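Local coordinates for PTS-dependent dihydroxyacetone kinase, ADP-binding subunit dhaL (Lactococcus lactis subsp. lactis, PDB 3CR3), which binds ADP, takes up a phosphoryl group from DhaM to form ATP and passes it to dihydroxyacetone bound to DhaK, at residues A[117-131]-A[145-159]. Residues are numbered along the deposited sequence; the frame is centred on the assembly and turned at random.
Sequences AQVGEKTMVDIWSAF and LEKVVKASAGLLATK. With ADP (adenosine-5'-diphosphate), chain G.
Lys122 reaches in among residues 152-157, its chain running past Leu155 in the opposite direction, CB against CB at 3.8 Å. CG stands anti to the backbone N (chi1 -156°) and the chain stays extended until a final bend at chi4 (71°) turns NZ between two carbonyls, Leu155 O at 2.7 Å and Ser152 O at 2.9 Å; Ser169 O, outside the two segments, accepts from it too. On the way CD packs on Ala157 CB. With an alanine in its place the carbonyls would probably lose the lysine's charged donor, and a gap would open beside Leu155 and Ala157. Leu155 CD1 comes up to Asp126 OD2, the carboxylate that forms a capping box with Thr123 ahead of helix 125-136. Farther along, the roughly antiparallel helices (151°) pack through Ile127, whose side chain crosses that of Leu145 at about a right angle, CD1 to CD2 3.8 Å, while Val148 sets CG1 on Ile127 CB and CG2 on Ala130 CB (3.6 Å). At the other end Lys159 CB touches Thr123 CG2 (3.9 Å) beside the adenine, and Met124 N donates to ADP O2' (3.2 Å). A lysine gripped by main-chain oxygens thus joins two loops that both border the nucleotide pocket.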
loop_
_atom_site.group_PDB
_atom_site.type_symbol
_atom_site.label_atom_id
_atom_site.label_comp_id
_atom_site.label_asym_id
_atom_site.label_seq_id
_atom_site.Cartn_x
_atom_site.Cartn_y
_atom_site.Cartn_z
ATOM N N ALA A 117 8.576 -8.543 20.645
ATOM C CA ALA A 117 7.494 -9.301 21.253
ATOM C C ALA A 117 7.720 -9.467 22.751
ATOM O O ALA A 117 8.841 -9.705 23.204
ATOM C CB ALA A 117 7.325 -10.678 20.572
ATOM N N GLN A 118 6.646 -9.308 23.510
ATOM C CA GLN A 118 6.646 -9.609 24.926
ATOM C C GLN A 118 6.232 -11.061 25.099
ATOM O O GLN A 118 5.655 -11.658 24.195
ATOM C CB GLN A 118 5.668 -8.697 25.660
ATOM C CG GLN A 118 6.105 -7.242 25.729
ATOM C CD GLN A 118 4.972 -6.331 26.160
ATOM O OE1 GLN A 118 4.467 -5.539 25.366
ATOM N NE2 GLN A 118 4.553 -6.453 27.410
ATOM N N VAL A 119 6.536 -11.639 26.253
ATOM C CA VAL A 119 6.055 -12.973 26.568
ATOM C C VAL A 119 4.521 -12.958 26.623
ATOM O O VAL A 119 3.920 -12.030 27.183
ATOM C CB VAL A 119 6.658 -13.493 27.896
ATOM C CG1 VAL A 119 6.204 -14.928 28.184
ATOM C CG2 VAL A 119 8.180 -13.415 27.850
ATOM N N GLY A 120 3.903 -13.975 26.023
ATOM C CA GLY A 120 2.436 -14.104 25.992
ATOM C C GLY A 120 1.792 -13.593 24.730
ATOM O O GLY A 120 0.562 -13.591 24.602
ATOM N N GLU A 121 2.615 -13.176 23.770
ATOM C CA GLU A 121 2.088 -12.589 22.550
ATOM C C GLU A 121 1.893 -13.597 21.426
ATOM O O GLU A 121 1.588 -13.208 20.296
ATOM C CB GLU A 121 2.961 -11.428 22.084
ATOM C CG GLU A 121 2.940 -10.219 23.028
ATOM C CD GLU A 121 3.155 -8.945 22.258
ATOM O OE1 GLU A 121 2.222 -8.514 21.555
ATOM O OE2 GLU A 121 4.271 -8.404 22.315
ATOM N N LYS A 122 2.030 -14.879 21.767
ATOM C CA LYS A 122 1.841 -16.008 20.840
ATOM C C LYS A 122 2.936 -16.056 19.786
ATOM O O LYS A 122 2.656 -16.119 18.604
ATOM C CB LYS A 122 0.444 -15.998 20.192
ATOM C CG LYS A 122 -0.079 -17.355 19.677
ATOM C CD LYS A 122 -1.104 -17.083 18.569
ATOM C CE LYS A 122 -1.881 -18.300 18.121
ATOM N NZ LYS A 122 -2.860 -18.791 19.140
ATOM N N THR A 123 4.194 -16.001 20.215
ATOM C CA THR A 123 5.315 -16.203 19.291
ATOM C C THR A 123 6.331 -17.131 19.961
ATOM O O THR A 123 6.170 -17.474 21.135
ATOM C CB THR A 123 6.046 -14.895 18.949
ATOM O OG1 THR A 123 6.770 -14.444 20.102
ATOM C CG2 THR A 123 5.095 -13.798 18.460
HETATM N N MSE A 124 7.389 -17.480 19.217
HETATM C CA MSE A 124 8.516 -18.273 19.718
HETATM C C MSE A 124 9.149 -17.696 20.985
HETATM O O MSE A 124 9.734 -18.421 21.740
HETATM C CB MSE A 124 9.586 -18.428 18.635
HETATM C CG MSE A 124 10.303 -17.110 18.280
HETATM SE SE MSE A 124 11.579 -17.338 16.786
HETATM C CE MSE A 124 12.920 -18.300 17.667
ATOM N N VAL A 125 9.055 -16.386 21.182
ATOM C CA VAL A 125 9.472 -15.726 22.431
ATOM C C VAL A 125 8.910 -16.451 23.670
ATOM O O VAL A 125 9.587 -16.586 24.692
ATOM C CB VAL A 125 9.047 -14.221 22.428
ATOM C CG1 VAL A 125 9.132 -13.602 23.819
ATOM C CG2 VAL A 125 9.908 -13.417 21.448
ATOM N N ASP A 126 7.687 -16.956 23.550
ATOM C CA ASP A 126 7.016 -17.619 24.676
ATOM C C ASP A 126 7.750 -18.881 25.108
ATOM O O ASP A 126 7.903 -19.137 26.295
ATOM C CB ASP A 126 5.574 -17.952 24.311
ATOM C CG ASP A 126 4.804 -16.750 23.847
ATOM O OD1 ASP A 126 5.195 -15.612 24.193
ATOM O OD2 ASP A 126 3.809 -16.937 23.123
ATOM N N ILE A 127 8.229 -19.660 24.140
ATOM C CA ILE A 127 8.896 -20.893 24.479
ATOM C C ILE A 127 10.371 -20.653 24.830
ATOM O O ILE A 127 10.912 -21.342 25.706
ATOM C CB ILE A 127 8.661 -22.020 23.411
ATOM C CG1 ILE A 127 9.094 -23.394 23.949
ATOM C CG2 ILE A 127 9.347 -21.685 22.107
ATOM C CD1 ILE A 127 8.411 -24.588 23.262
ATOM N N TRP A 128 11.007 -19.673 24.177
ATOM C CA TRP A 128 12.384 -19.310 24.518
ATOM C C TRP A 128 12.435 -18.900 25.987
ATOM O O TRP A 128 13.310 -19.349 26.731
ATOM C CB TRP A 128 12.931 -18.196 23.598
ATOM C CG TRP A 128 13.463 -18.707 22.277
ATOM C CD1 TRP A 128 12.729 -19.111 21.185
ATOM C CD2 TRP A 128 14.840 -18.856 21.906
ATOM N NE1 TRP A 128 13.576 -19.532 20.167
ATOM C CE2 TRP A 128 14.872 -19.386 20.588
ATOM C CE3 TRP A 128 16.050 -18.621 22.564
ATOM C CZ2 TRP A 128 16.072 -19.653 19.917
ATOM C CZ3 TRP A 128 17.233 -18.914 21.905
ATOM C CH2 TRP A 128 17.233 -19.419 20.594
ATOM N N SER A 129 11.461 -18.091 26.404
ATOM C CA SER A 129 11.360 -17.625 27.794
ATOM C C SER A 129 11.051 -18.752 28.763
ATOM O O SER A 129 11.708 -18.876 29.804
ATOM C CB SER A 129 10.292 -16.544 27.927
ATOM O OG SER A 129 10.213 -16.085 29.270
ATOM N N ALA A 130 10.047 -19.566 28.431
ATOM C CA ALA A 130 9.665 -20.707 29.282
ATOM C C ALA A 130 10.814 -21.704 29.436
ATOM O O ALA A 130 11.048 -22.246 30.523
ATOM C CB ALA A 130 8.394 -21.402 28.728
ATOM N N PHE A 131 11.545 -21.933 28.347
ATOM C CA PHE A 131 12.660 -22.884 28.365
ATOM C C PHE A 131 13.821 -22.388 29.226
ATOM O O PHE A 131 14.383 -23.158 30.025
ATOM C CB PHE A 131 13.115 -23.171 26.929
ATOM C CG PHE A 131 14.279 -24.106 26.825
ATOM C CD1 PHE A 131 14.182 -25.429 27.282
ATOM C CD2 PHE A 131 15.461 -23.691 26.214
ATOM C CE1 PHE A 131 15.259 -26.314 27.163
ATOM C CE2 PHE A 131 16.544 -24.569 26.074
ATOM C CZ PHE A 131 16.447 -25.880 26.546
ATOM N N LEU A 145 8.353 -28.489 27.304
ATOM C CA LEU A 145 8.335 -27.869 25.973
ATOM C C LEU A 145 6.984 -28.060 25.255
ATOM O O LEU A 145 6.372 -27.085 24.786
ATOM C CB LEU A 145 9.494 -28.395 25.107
ATOM C CG LEU A 145 10.888 -27.886 25.512
ATOM C CD1 LEU A 145 11.983 -28.599 24.716
ATOM C CD2 LEU A 145 10.989 -26.372 25.320
ATOM N N GLU A 146 6.524 -29.314 25.191
ATOM C CA GLU A 146 5.250 -29.635 24.554
ATOM C C GLU A 146 4.074 -28.900 25.217
ATOM O O GLU A 146 3.150 -28.468 24.534
ATOM C CB GLU A 146 5.034 -31.151 24.519
ATOM C CG GLU A 146 3.713 -31.609 23.886
ATOM C CD GLU A 146 3.538 -31.130 22.442
ATOM O OE1 GLU A 146 4.548 -30.749 21.789
ATOM O OE2 GLU A 146 2.386 -31.144 21.962
ATOM N N LYS A 147 4.132 -28.746 26.537
ATOM C CA LYS A 147 3.140 -27.962 27.276
ATOM C C LYS A 147 3.024 -26.530 26.727
ATOM O O LYS A 147 1.921 -26.045 26.499
ATOM C CB LYS A 147 3.479 -27.965 28.782
ATOM C CG LYS A 147 2.538 -27.169 29.667
ATOM C CD LYS A 147 2.913 -27.253 31.170
ATOM C CE LYS A 147 3.976 -26.208 31.581
ATOM N NZ LYS A 147 4.758 -26.616 32.814
ATOM N N VAL A 148 4.159 -25.858 26.530
ATOM C CA VAL A 148 4.172 -24.490 25.989
ATOM C C VAL A 148 3.622 -24.413 24.560
ATOM O O VAL A 148 2.894 -23.475 24.217
ATOM C CB VAL A 148 5.586 -23.853 26.064
ATOM C CG1 VAL A 148 5.576 -22.401 25.509
ATOM C CG2 VAL A 148 6.088 -23.865 27.499
ATOM N N VAL A 149 3.977 -25.397 23.735
ATOM C CA VAL A 149 3.467 -25.481 22.369
ATOM C C VAL A 149 1.932 -25.573 22.353
ATOM O O VAL A 149 1.259 -24.841 21.626
ATOM C CB VAL A 149 4.062 -26.712 21.622
ATOM C CG1 VAL A 149 3.374 -26.923 20.258
ATOM C CG2 VAL A 149 5.570 -26.566 21.471
ATOM N N LYS A 150 1.383 -26.466 23.165
ATOM C CA LYS A 150 -0.063 -26.616 23.239
ATOM C C LYS A 150 -0.714 -25.351 23.786
ATOM O O LYS A 150 -1.774 -24.946 23.312
ATOM C CB LYS A 150 -0.450 -27.818 24.104
ATOM C CG LYS A 150 -0.330 -29.146 23.407
ATOM C CD LYS A 150 -0.963 -30.236 24.237
ATOM C CE LYS A 150 -0.913 -31.577 23.512
ATOM N NZ LYS A 150 -1.961 -31.681 22.437
ATOM N N ALA A 151 -0.066 -24.738 24.773
ATOM C CA ALA A 151 -0.567 -23.514 25.400
ATOM C C ALA A 151 -0.606 -22.349 24.424
ATOM O O ALA A 151 -1.402 -21.413 24.605
ATOM C CB ALA A 151 0.264 -23.151 26.645
ATOM N N SER A 152 0.229 -22.405 23.381
ATOM C CA SER A 152 0.231 -21.333 22.391
ATOM C C SER A 152 -1.115 -21.174 21.706
ATOM O O SER A 152 -1.469 -20.076 21.280
ATOM C CB SER A 152 1.371 -21.476 21.363
ATOM O OG SER A 152 1.035 -22.376 20.320
ATOM N N ALA A 153 -1.875 -22.258 21.618
ATOM C CA ALA A 153 -3.178 -22.242 20.937
ATOM C C ALA A 153 -4.153 -21.241 21.569
ATOM O O ALA A 153 -4.826 -20.484 20.857
ATOM C CB ALA A 153 -3.791 -23.657 20.914
ATOM N N GLY A 154 -4.198 -21.213 22.902
ATOM C CA GLY A 154 -5.165 -20.373 23.637
ATOM C C GLY A 154 -4.923 -18.872 23.555
ATOM O O GLY A 154 -5.790 -18.085 23.902
ATOM N N LEU A 155 -3.729 -18.478 23.102
ATOM C CA LEU A 155 -3.323 -17.081 23.091
ATOM C C LEU A 155 -3.861 -16.326 21.881
ATOM O O LEU A 155 -3.974 -16.894 20.778
ATOM C CB LEU A 155 -1.784 -16.974 23.119
ATOM C CG LEU A 155 -1.016 -17.516 24.336
ATOM C CD1 LEU A 155 0.451 -17.651 24.019
ATOM C CD2 LEU A 155 -1.202 -16.604 25.561
ATOM N N LEU A 156 -4.181 -15.043 22.099
ATOM C CA LEU A 156 -4.419 -14.079 21.018
ATOM C C LEU A 156 -3.083 -13.674 20.405
ATOM O O LEU A 156 -2.173 -13.259 21.108
ATOM C CB LEU A 156 -5.138 -12.830 21.539
ATOM C CG LEU A 156 -5.482 -11.719 20.537
ATOM C CD1 LEU A 156 -6.675 -12.107 19.687
ATOM C CD2 LEU A 156 -5.743 -10.400 21.229
ATOM N N ALA A 157 -2.971 -13.797 19.089
ATOM C CA ALA A 157 -1.778 -13.345 18.388
ATOM C C ALA A 157 -1.741 -11.824 18.311
ATOM O O ALA A 157 -2.668 -11.199 17.819
ATOM C CB ALA A 157 -1.732 -13.941 16.976
ATOM N N THR A 158 -0.668 -11.224 18.806
ATOM C CA THR A 158 -0.553 -9.778 18.722
ATOM C C THR A 158 0.695 -9.312 17.963
ATOM O O THR A 158 0.993 -8.116 17.925
ATOM C CB THR A 158 -0.703 -9.110 20.104
ATOM O OG1 THR A 158 0.193 -9.713 21.043
ATOM C CG2 THR A 158 -2.150 -9.267 20.605
ATOM N N LYS A 159 1.370 -10.266 17.319
ATOM C CA LYS A 159 2.598 -10.016 16.566
ATOM C C LYS A 159 2.661 -10.862 15.307
ATOM O O LYS A 159 2.182 -12.010 15.268
ATOM C CB LYS A 159 3.833 -10.300 17.444
ATOM C CG LYS A 159 4.072 -9.282 18.591
ATOM C CD LYS A 159 4.813 -8.045 18.094
ATOM C CE LYS A 159 4.624 -6.900 19.040
ATOM N NZ LYS A 159 5.291 -5.676 18.515
HETATM P PB ADP G . 6.301 -15.219 8.092
HETATM O O1B ADP G . 5.771 -16.045 6.964
HETATM O O2B ADP G . 7.029 -14.001 7.635
HETATM O O3B ADP G . 5.267 -14.934 9.182
HETATM P PA ADP G . 7.347 -17.707 9.165
HETATM O O1A ADP G . 6.039 -18.290 8.755
HETATM O O2A ADP G . 8.585 -18.407 8.655
HETATM O O3A ADP G . 7.444 -16.129 8.797
HETATM O "O5'" ADP G . 7.431 -17.641 10.776
HETATM C "C5'" ADP G . 6.270 -17.331 11.553
HETATM C "C4'" ADP G . 6.687 -17.330 13.008
HETATM O "O4'" ADP G . 7.578 -16.248 13.304
HETATM C "C3'" ADP G . 5.517 -17.153 13.960
HETATM O "O3'" ADP G . 4.933 -18.430 14.222
HETATM C "C2'" ADP G . 6.152 -16.523 15.198
HETATM O "O2'" ADP G . 6.565 -17.489 16.167
HETATM C "C1'" ADP G . 7.424 -15.873 14.669
HETATM N N9 ADP G . 7.288 -14.406 14.715
HETATM C C8 ADP G . 6.656 -13.666 13.778
HETATM N N7 ADP G . 6.704 -12.365 14.101
HETATM C C5 ADP G . 7.369 -12.270 15.269
HETATM C C6 ADP G . 7.763 -11.172 16.170
HETATM N N6 ADP G . 7.449 -9.905 15.835
HETATM N N1 ADP G . 8.450 -11.483 17.291
HETATM C C2 ADP G . 8.782 -12.751 17.608
HETATM N N3 ADP G . 8.450 -13.790 16.841
HETATM C C4 ADP G . 7.751 -13.615 15.683
HETATM O O HOH W 1 -1.598 -12.756 23.630
HETATM O O HOH W 2 1.572 -13.392 17.617
#